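PDB 4V1T: LYND from Lyngbya aestuarii, which probably acts as an ATP-dependent YcaO cyclodehydratase that turns cysteines of a precursor peptide into thiazoline rings. Local coordinates for residues P194-G199 and D205-R210; G202-D205 and L211-N214; L557-R562 and L620-G625; E667-A670 and Y674-P677. All coordinates share one frame; numbering follows the deposited sequence.

How the interactions relate
Interactions 1 and 2 share Asp205, helix 204-213 and the zinc ion, and their centres lie about 7 Å apart. Interactions 3 and 4, about 10 Å apart centre to centre, belong to the YcaO region and are joined by a probable hydrogen bond from Trp558 NE1 to Tyr674 O; the centres of interactions 1 and 3 are about 47 Å apart. Interactions 1 and 3 are buried and wholly apolar across the contact, each setting a helix against a strand. Interaction 2 is partly buried and adds charge, where an exposed arginine reaches back along its own helix. Interaction 4, also partly buried, is apolar again but closes a loop with three leucines.

Interaction 1. Residues P194-G199 and D205-R210; sequences PVFVPG and DCLAHR. With ZN (zinc ion), chain K.
A four-cysteine zinc site sits at the start of helix 204-213, and one turn into that helix Leu207 packs on strand 189-196 of the seven-stranded mixed sheet. The contact is small, 90 Å² summed over both sides, and apolar throughout. Leu207 does the touching with one branch: its CD2 methyl stands 4.3 Å from CZ of Phe196 and 4.4 Å from CD of Pro194. The methyl meets Phe196 at the ring edge, close to the ring plane, so the aromatic faces are left to other partners. One of them is Pro194, whose CG lies 3.3 Å above the Phe196 ring plane and is displaced toward the rim; Trp180 also stacks with this ring. Pro194 and Phe196 are two residues apart on the strand and both direct their side chains to the helix, and a cis peptide bond precedes the proline. In Leu207, CG is anti to the backbone N (chi1 172°), which carries CD2 out to the strand, and Ile290 of the adjoining strand 289-294 flanks both Leu207 and Pro194. Next to Leu207 in sequence, Cys206 turns its sulfur to the metal, which Cys203, Cys311 and Cys314 also bind. With SG anti to the carbonyl carbon and beside the backbone N (chi1 -67°), Cys206 SG binds zinc at 2.4 Å.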
# COMPACT_ATOMS: atom_id res chain seq x y z
N PRO B 194 -15.03 -8.46 16.30
CA PRO B 194 -15.31 -7.07 16.64
C PRO B 194 -16.04 -6.90 17.96
O PRO B 194 -16.45 -7.88 18.59
CB PRO B 194 -16.21 -6.64 15.50
CG PRO B 194 -17.02 -7.85 15.22
CD PRO B 194 -16.09 -9.03 15.46
N VAL B 195 -16.17 -5.64 18.36
CA VAL B 195 -17.18 -5.24 19.31
C VAL B 195 -18.45 -4.99 18.50
O VAL B 195 -18.47 -4.11 17.64
CB VAL B 195 -16.80 -3.97 20.09
CG1 VAL B 195 -18.00 -3.39 20.83
CG2 VAL B 195 -15.67 -4.27 21.06
N PHE B 196 -19.49 -5.77 18.78
CA PHE B 196 -20.80 -5.58 18.17
C PHE B 196 -21.61 -4.58 18.99
O PHE B 196 -21.87 -4.81 20.17
CB PHE B 196 -21.56 -6.91 18.09
CG PHE B 196 -20.87 -7.96 17.26
CD1 PHE B 196 -20.94 -7.94 15.88
CD2 PHE B 196 -20.14 -8.97 17.87
CE1 PHE B 196 -20.32 -8.91 15.13
CE2 PHE B 196 -19.52 -9.96 17.12
CZ PHE B 196 -19.61 -9.93 15.75
N VAL B 197 -22.02 -3.49 18.35
CA VAL B 197 -22.93 -2.52 18.96
C VAL B 197 -24.25 -2.53 18.18
O VAL B 197 -24.33 -1.98 17.09
CB VAL B 197 -22.33 -1.10 18.95
CG1 VAL B 197 -23.23 -0.16 19.76
CG2 VAL B 197 -20.93 -1.09 19.53
N PRO B 198 -25.29 -3.19 18.73
CA PRO B 198 -26.60 -3.29 18.06
C PRO B 198 -27.15 -1.94 17.63
O PRO B 198 -27.30 -1.05 18.47
CB PRO B 198 -27.49 -3.92 19.12
CG PRO B 198 -26.57 -4.77 19.91
CD PRO B 198 -25.26 -4.01 19.95
N GLY B 199 -27.44 -1.79 16.34
CA GLY B 199 -27.94 -0.53 15.79
C GLY B 199 -26.87 0.32 15.12
O GLY B 199 -27.17 1.13 14.24
N ASP B 205 -24.33 -11.80 12.15
CA ASP B 205 -24.83 -12.34 10.89
C ASP B 205 -24.23 -11.60 9.70
O ASP B 205 -23.99 -12.20 8.64
CB ASP B 205 -26.36 -12.26 10.86
CG ASP B 205 -26.98 -13.44 10.15
OD1 ASP B 205 -26.30 -14.09 9.34
OD2 ASP B 205 -28.17 -13.72 10.42
N CYS B 206 -24.03 -10.29 9.84
CA CYS B 206 -23.31 -9.50 8.83
C CYS B 206 -21.94 -10.11 8.55
O CYS B 206 -21.51 -10.22 7.41
CB CYS B 206 -23.12 -8.04 9.28
SG CYS B 206 -24.62 -7.04 9.40
N LEU B 207 -21.26 -10.49 9.63
CA LEU B 207 -19.94 -11.11 9.54
C LEU B 207 -20.04 -12.53 8.99
O LEU B 207 -19.29 -12.93 8.09
CB LEU B 207 -19.28 -11.11 10.93
CG LEU B 207 -17.98 -11.88 11.11
CD1 LEU B 207 -16.86 -11.24 10.31
CD2 LEU B 207 -17.61 -11.95 12.57
N ALA B 208 -20.98 -13.31 9.52
CA ALA B 208 -21.13 -14.70 9.12
C ALA B 208 -21.31 -14.82 7.60
O ALA B 208 -20.76 -15.72 6.98
CB ALA B 208 -22.29 -15.33 9.85
N HIS B 209 -22.07 -13.90 7.02
CA HIS B 209 -22.35 -13.91 5.59
C HIS B 209 -21.06 -13.78 4.78
O HIS B 209 -20.95 -14.33 3.70
CB HIS B 209 -23.33 -12.79 5.24
CG HIS B 209 -23.87 -12.86 3.85
ND1 HIS B 209 -23.30 -12.19 2.78
CD2 HIS B 209 -24.96 -13.51 3.35
CE1 HIS B 209 -24.00 -12.43 1.69
NE2 HIS B 209 -25.01 -13.23 2.00
N ARG B 210 -20.09 -13.05 5.30
CA ARG B 210 -18.80 -12.93 4.63
C ARG B 210 -17.93 -14.16 4.92
O ARG B 210 -17.27 -14.69 4.03
CB ARG B 210 -18.08 -11.65 5.09
CG ARG B 210 -18.77 -10.34 4.72
CD ARG B 210 -18.71 -10.09 3.22
NE ARG B 210 -19.57 -8.97 2.83
CZ ARG B 210 -19.17 -7.70 2.74
NH1 ARG B 210 -17.92 -7.36 3.01
NH2 ARG B 210 -20.04 -6.77 2.39
ZN ZN K . -26.62 -7.83 10.41

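Interaction 2. Residues G202-D205 and L211-N214; sequences GCWD and LRGN. With ZN (zinc ion), chain K.
Arg212 reaches back along its own helix, 204-213, far enough to put its guanidinium beside Trp204, eight residues earlier, and Asp205, seven residues earlier, near the N-terminal end of the helix, where Cys203 at the N-cap and Cys206 in the first turn bind the zinc of the four-cysteine site. NH2 of Arg212 comes to 3.5 Å from CH2 of Trp204. The ring and guanidinium planes are 87° apart and the approach is oblique to both, so the two groups are not laid flat on each other. NH1 of the same arginine faces OD1 of Asp205 at 3.9 Å, a long salt bridge in which the carboxylate oxygen lies at the guanidinium edge, near its plane, while the two planes stand 82° apart. A bend at chi2 shapes the arginine chain for this reach. At this length the attraction is probably weak, and Arg212 is exposed to solvent, which would screen it further. The other ends of its partners are held more closely: Trp204 NE1 is hydrogen-bonded to Tyr161 O, and Asp205 OD2 to Thr313 OG1. The indole itself is buried among Leu166 and Ala167 of helix 165-176 and Trp180, Leu182 and Phe196 of the sheet. Just before Trp204, Cys203 occupies the N-cap position and does double duty. Its sulfur lies between the backbone N and the carbonyl carbon (chi1 62°), where it caps a backbone N of the first turn while Cys203 SG also binds zinc at 2.0 Å.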
# COMPACT_ATOMS: atom_id res chain seq x y z
N GLY B 202 -22.25 -3.69 12.36
CA GLY B 202 -22.89 -4.87 11.81
C GLY B 202 -23.10 -5.88 12.92
O GLY B 202 -22.48 -5.79 13.97
N CYS B 203 -24.00 -6.83 12.70
CA CYS B 203 -24.25 -7.90 13.65
C CYS B 203 -23.34 -9.09 13.33
O CYS B 203 -22.54 -9.04 12.39
CB CYS B 203 -25.73 -8.29 13.62
SG CYS B 203 -26.32 -8.96 12.02
N TRP B 204 -23.45 -10.16 14.11
CA TRP B 204 -22.66 -11.36 13.85
C TRP B 204 -23.07 -11.99 12.53
O TRP B 204 -22.26 -12.62 11.85
CB TRP B 204 -22.81 -12.36 14.98
CG TRP B 204 -22.22 -13.70 14.66
CD1 TRP B 204 -20.93 -14.09 14.86
CD2 TRP B 204 -22.89 -14.80 14.07
NE1 TRP B 204 -20.76 -15.39 14.42
CE2 TRP B 204 -21.95 -15.85 13.94
CE3 TRP B 204 -24.20 -15.01 13.63
CZ2 TRP B 204 -22.29 -17.09 13.40
CZ3 TRP B 204 -24.53 -16.25 13.09
CH2 TRP B 204 -23.58 -17.27 12.98
N ASP B 205 -24.33 -11.80 12.15
CA ASP B 205 -24.83 -12.34 10.89
C ASP B 205 -24.23 -11.60 9.70
O ASP B 205 -23.99 -12.20 8.64
CB ASP B 205 -26.36 -12.26 10.86
CG ASP B 205 -26.98 -13.44 10.15
OD1 ASP B 205 -26.30 -14.09 9.34
OD2 ASP B 205 -28.17 -13.72 10.42
N LEU B 211 -17.93 -14.60 6.17
CA LEU B 211 -17.11 -15.73 6.60
C LEU B 211 -17.45 -17.01 5.84
O LEU B 211 -16.55 -17.66 5.31
CB LEU B 211 -17.28 -15.99 8.10
CG LEU B 211 -16.59 -15.04 9.06
CD1 LEU B 211 -16.91 -15.40 10.51
CD2 LEU B 211 -15.08 -15.04 8.85
N ARG B 212 -18.73 -17.37 5.82
CA ARG B 212 -19.21 -18.55 5.09
C ARG B 212 -18.67 -18.56 3.66
O ARG B 212 -18.20 -19.58 3.16
CB ARG B 212 -20.74 -18.59 5.08
CG ARG B 212 -21.36 -19.37 6.24
CD ARG B 212 -22.72 -18.82 6.64
NE ARG B 212 -23.06 -19.23 8.00
CZ ARG B 212 -23.92 -18.59 8.79
NH1 ARG B 212 -24.57 -17.50 8.37
NH2 ARG B 212 -24.14 -19.04 10.01
N GLY B 213 -18.73 -17.41 3.01
CA GLY B 213 -18.28 -17.27 1.65
C GLY B 213 -16.78 -17.40 1.47
O GLY B 213 -16.32 -18.00 0.50
N ASN B 214 -16.02 -16.84 2.40
CA ASN B 214 -14.57 -16.89 2.31
C ASN B 214 -13.96 -18.19 2.87
O ASN B 214 -12.74 -18.29 3.02
CB ASN B 214 -13.97 -15.67 3.03
CG ASN B 214 -14.41 -14.37 2.40
OD1 ASN B 214 -14.61 -14.29 1.20
ND2 ASN B 214 -14.55 -13.33 3.22
ZN ZN K . -26.62 -7.83 10.41

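Interaction 3. Residues L557-R562 and L620-G625; sequences LWWYNR and LILGFG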
# COMPACT_ATOMS: atom_id res chain seq x y z
N LEU B 557 -19.07 -14.46 -34.26
CA LEU B 557 -19.22 -14.41 -35.70
C LEU B 557 -17.94 -14.84 -36.39
O LEU B 557 -17.95 -15.69 -37.28
CB LEU B 557 -19.59 -12.98 -36.15
CG LEU B 557 -20.95 -12.44 -35.69
CD1 LEU B 557 -21.19 -11.06 -36.27
CD2 LEU B 557 -22.10 -13.37 -36.07
N TRP B 558 -16.83 -14.24 -35.96
CA TRP B 558 -15.53 -14.52 -36.55
C TRP B 558 -15.09 -15.96 -36.32
O TRP B 558 -14.71 -16.66 -37.27
CB TRP B 558 -14.49 -13.56 -35.98
CG TRP B 558 -13.07 -14.04 -36.10
CD1 TRP B 558 -12.36 -14.25 -37.24
CD2 TRP B 558 -12.18 -14.34 -35.01
NE1 TRP B 558 -11.08 -14.69 -36.94
CE2 TRP B 558 -10.95 -14.73 -35.58
CE3 TRP B 558 -12.30 -14.30 -33.62
CZ2 TRP B 558 -9.85 -15.10 -34.79
CZ3 TRP B 558 -11.22 -14.66 -32.84
CH2 TRP B 558 -10.01 -15.06 -33.43
N TRP B 559 -15.17 -16.40 -35.07
CA TRP B 559 -14.63 -17.69 -34.68
C TRP B 559 -15.36 -18.88 -35.29
O TRP B 559 -14.74 -19.81 -35.80
CB TRP B 559 -14.66 -17.82 -33.15
CG TRP B 559 -14.09 -19.10 -32.66
CD1 TRP B 559 -14.78 -20.25 -32.40
CD2 TRP B 559 -12.72 -19.38 -32.38
NE1 TRP B 559 -13.92 -21.23 -31.96
CE2 TRP B 559 -12.65 -20.72 -31.94
CE3 TRP B 559 -11.54 -18.63 -32.44
CZ2 TRP B 559 -11.45 -21.32 -31.58
CZ3 TRP B 559 -10.35 -19.23 -32.09
CH2 TRP B 559 -10.32 -20.56 -31.66
N TYR B 560 -16.69 -18.87 -35.22
CA TYR B 560 -17.47 -20.04 -35.59
C TYR B 560 -17.76 -20.11 -37.08
O TYR B 560 -17.97 -21.19 -37.62
CB TYR B 560 -18.76 -20.09 -34.77
CG TYR B 560 -18.47 -20.37 -33.32
CD1 TYR B 560 -18.12 -21.66 -32.89
CD2 TYR B 560 -18.49 -19.34 -32.38
CE1 TYR B 560 -17.82 -21.90 -31.56
CE2 TYR B 560 -18.20 -19.59 -31.06
CZ TYR B 560 -17.86 -20.86 -30.65
OH TYR B 560 -17.57 -21.08 -29.33
N ASN B 561 -17.76 -18.96 -37.75
CA ASN B 561 -17.79 -18.95 -39.21
C ASN B 561 -16.37 -19.07 -39.77
O ASN B 561 -16.19 -19.22 -40.97
CB ASN B 561 -18.45 -17.68 -39.74
CG ASN B 561 -19.92 -17.59 -39.36
OD1 ASN B 561 -20.77 -18.22 -39.99
ND2 ASN B 561 -20.22 -16.79 -38.35
N ARG B 562 -15.37 -19.02 -38.89
CA ARG B 562 -13.97 -19.09 -39.27
C ARG B 562 -13.67 -18.10 -40.39
O ARG B 562 -13.14 -18.46 -41.44
CB ARG B 562 -13.59 -20.52 -39.66
CG ARG B 562 -13.56 -21.46 -38.47
CD ARG B 562 -13.16 -22.87 -38.87
NE ARG B 562 -14.30 -23.65 -39.35
CZ ARG B 562 -14.25 -24.96 -39.62
NH1 ARG B 562 -13.12 -25.62 -39.45
NH2 ARG B 562 -15.33 -25.59 -40.05
N LEU B 620 -0.87 -20.54 -28.56
CA LEU B 620 -1.76 -19.59 -29.18
C LEU B 620 -2.61 -18.94 -28.11
O LEU B 620 -3.34 -19.59 -27.36
CB LEU B 620 -2.66 -20.25 -30.24
CG LEU B 620 -1.92 -20.77 -31.47
CD1 LEU B 620 -2.88 -21.52 -32.38
CD2 LEU B 620 -1.24 -19.63 -32.22
N ILE B 621 -2.48 -17.64 -28.01
CA ILE B 621 -3.22 -16.89 -27.05
C ILE B 621 -3.88 -15.73 -27.77
O ILE B 621 -3.38 -15.22 -28.76
CB ILE B 621 -2.31 -16.46 -25.89
CG1 ILE B 621 -1.90 -17.73 -25.12
CG2 ILE B 621 -3.03 -15.49 -24.95
CD1 ILE B 621 -0.86 -17.54 -24.10
N LEU B 622 -5.02 -15.33 -27.26
CA LEU B 622 -5.73 -14.22 -27.84
C LEU B 622 -6.56 -13.49 -26.79
O LEU B 622 -6.82 -14.01 -25.70
CB LEU B 622 -6.58 -14.71 -29.01
CG LEU B 622 -7.33 -16.00 -28.76
CD1 LEU B 622 -8.56 -15.70 -27.96
CD2 LEU B 622 -7.69 -16.68 -30.07
N GLY B 623 -6.97 -12.28 -27.12
CA GLY B 623 -7.69 -11.43 -26.19
C GLY B 623 -8.57 -10.48 -26.98
O GLY B 623 -8.27 -10.15 -28.12
N PHE B 624 -9.67 -10.06 -26.36
CA PHE B 624 -10.69 -9.29 -27.07
C PHE B 624 -11.02 -7.99 -26.36
O PHE B 624 -10.76 -7.83 -25.16
CB PHE B 624 -11.96 -10.10 -27.19
CG PHE B 624 -11.74 -11.53 -27.53
CD1 PHE B 624 -11.24 -11.88 -28.77
CD2 PHE B 624 -12.05 -12.52 -26.62
CE1 PHE B 624 -11.05 -13.21 -29.08
CE2 PHE B 624 -11.86 -13.85 -26.93
CZ PHE B 624 -11.37 -14.19 -28.16
N GLY B 625 -11.61 -7.08 -27.11
CA GLY B 625 -12.03 -5.80 -26.58
C GLY B 625 -12.91 -5.08 -27.58
O GLY B 625 -12.71 -5.18 -28.79
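The side chains of Trp558 and Phe624 cross at about a right angle where the C-terminal end of helix 538-561 packs on strand 621-626, an outer strand of a three-stranded antiparallel sheet in the YcaO region. CZ3 of Trp558 approaches CE1 of Phe624 to 4.0 Å, obliquely to both rings. Leu622 uses a single methyl against both indoles. Its CD2 stands at the edge of the Trp558 ring, 4.4 Å from CH2, and approaches Trp559 obliquely, 4.2 Å from CZ3. Both tryptophans have CG anti to the backbone N (chi1 159° in Trp558), which lets the six-membered ends bridge helix and strand axes that come no closer than 13.1 Å. The indole nitrogens bond outside the contact, Trp558 NE1 to Tyr674 O and Trp559 NE1 to Thr771 O. Phe624 also brings this packing near the bound nucleotide and metals, with its side chain about 6 Å from a magnesium ion. The helix closes in a Schellman motif with Arg562 at C-prime. Just before it, Asn561 reaches back one turn: its ND2 donates to Leu557 O at 2.7 Å, with an N-H...O angle of 165°, in the carbonyl plane and on a lone pair.

Interaction 4. Residues E667-A670 and Y674-P677; sequences EKLA and YLLP
Leu669 is the residue of 667-670 that touches the second segment, meeting Leu675 and Leu676, and the residues on either side of it shape the turn. Glu667 comes first, just as the chain leaves helix 661-666. It makes its link indirectly: OE1 is hydrogen-bonded to His672 NE2, and ND1 of that imidazole is bonded to Tyr674 OH, so the histidine joins the two segments through its two nitrogens. Lys668 follows with its side chain directed away from 674-677, while its backbone N is hydrogen-bonded to Asp671 OD2 within the turn. At Leu669 the backbone N is bonded to Glu618 OE1, and the side chain enters the contact. Its CD1 methyl lies 4.1 Å from CB of Leu675 and also 4.1 Å from the Leu675 CD1 methyl, touching both the base and the tip of that side chain. Its branch point is used as well, with Leu669 CG 4.3 Å from Leu676 CD2. In Leu675, CG is anti to the carbonyl carbon (chi1 -72°), and the side chain runs on to pack against Trp558 and Trp559 of helix 538-561. Leu669 also touches Trp593 of strand 590-596 and Leu620 just before strand 621-626. Ala670 continues the 3-10 turn with CB directed away. With CA atoms of Leu669 and Leu675 7.0 Å apart and 136 Å² buried in all, this is a compact loop closed by a small hydrophobic cluster, between helices 661-666 and 697-710 of the YcaO region.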
# COMPACT_ATOMS: atom_id res chain seq x y z
N GLU B 667 -2.34 -26.93 -30.27
CA GLU B 667 -2.80 -26.24 -31.46
C GLU B 667 -1.76 -25.33 -32.09
O GLU B 667 -0.99 -24.67 -31.40
CB GLU B 667 -4.05 -25.43 -31.15
CG GLU B 667 -5.23 -26.27 -30.71
CD GLU B 667 -5.48 -27.43 -31.65
OE1 GLU B 667 -5.63 -27.19 -32.87
OE2 GLU B 667 -5.52 -28.58 -31.16
N LYS B 668 -1.78 -25.29 -33.41
CA LYS B 668 -0.83 -24.52 -34.19
C LYS B 668 -1.55 -23.51 -35.08
O LYS B 668 -2.76 -23.59 -35.30
CB LYS B 668 0.03 -25.44 -35.06
CG LYS B 668 1.20 -26.07 -34.34
CD LYS B 668 1.25 -27.58 -34.54
CE LYS B 668 2.62 -28.15 -34.26
NZ LYS B 668 3.29 -27.51 -33.08
N LEU B 669 -0.78 -22.56 -35.59
CA LEU B 669 -1.33 -21.53 -36.46
C LEU B 669 -1.83 -22.17 -37.76
O LEU B 669 -2.82 -21.74 -38.34
CB LEU B 669 -0.25 -20.47 -36.74
CG LEU B 669 -0.60 -18.99 -36.79
CD1 LEU B 669 -1.52 -18.54 -35.68
CD2 LEU B 669 0.68 -18.20 -36.73
N ALA B 670 -1.13 -23.21 -38.20
CA ALA B 670 -1.52 -23.94 -39.40
C ALA B 670 -2.84 -24.67 -39.25
O ALA B 670 -3.46 -25.06 -40.24
CB ALA B 670 -0.43 -24.93 -39.77
N TYR B 674 -7.68 -18.78 -39.83
CA TYR B 674 -8.53 -17.63 -39.54
C TYR B 674 -8.00 -16.80 -38.35
O TYR B 674 -8.63 -15.82 -37.95
CB TYR B 674 -9.97 -18.09 -39.26
CG TYR B 674 -10.09 -19.15 -38.19
CD1 TYR B 674 -10.01 -20.50 -38.51
CD2 TYR B 674 -10.31 -18.81 -36.86
CE1 TYR B 674 -10.12 -21.47 -37.53
CE2 TYR B 674 -10.43 -19.77 -35.88
CZ TYR B 674 -10.33 -21.10 -36.22
OH TYR B 674 -10.44 -22.05 -35.25
N LEU B 675 -6.86 -17.20 -37.79
CA LEU B 675 -6.21 -16.45 -36.72
C LEU B 675 -5.28 -15.37 -37.26
O LEU B 675 -5.08 -14.34 -36.62
CB LEU B 675 -5.43 -17.38 -35.80
CG LEU B 675 -6.22 -18.29 -34.87
CD1 LEU B 675 -5.25 -19.09 -34.01
CD2 LEU B 675 -7.18 -17.52 -33.98
N LEU B 676 -4.69 -15.61 -38.42
CA LEU B 676 -3.77 -14.65 -39.00
C LEU B 676 -4.51 -13.82 -40.04
O LEU B 676 -5.50 -14.28 -40.61
CB LEU B 676 -2.54 -15.34 -39.59
CG LEU B 676 -2.74 -16.36 -40.70
CD1 LEU B 676 -2.76 -15.67 -42.06
CD2 LEU B 676 -1.63 -17.40 -40.64
N PRO B 677 -4.07 -12.58 -40.26
CA PRO B 677 -4.81 -11.72 -41.17
C PRO B 677 -4.69 -12.15 -42.63
O PRO B 677 -3.65 -12.68 -43.02
CB PRO B 677 -4.17 -10.36 -40.95
CG PRO B 677 -2.77 -10.66 -40.54
CD PRO B 677 -2.86 -11.93 -39.74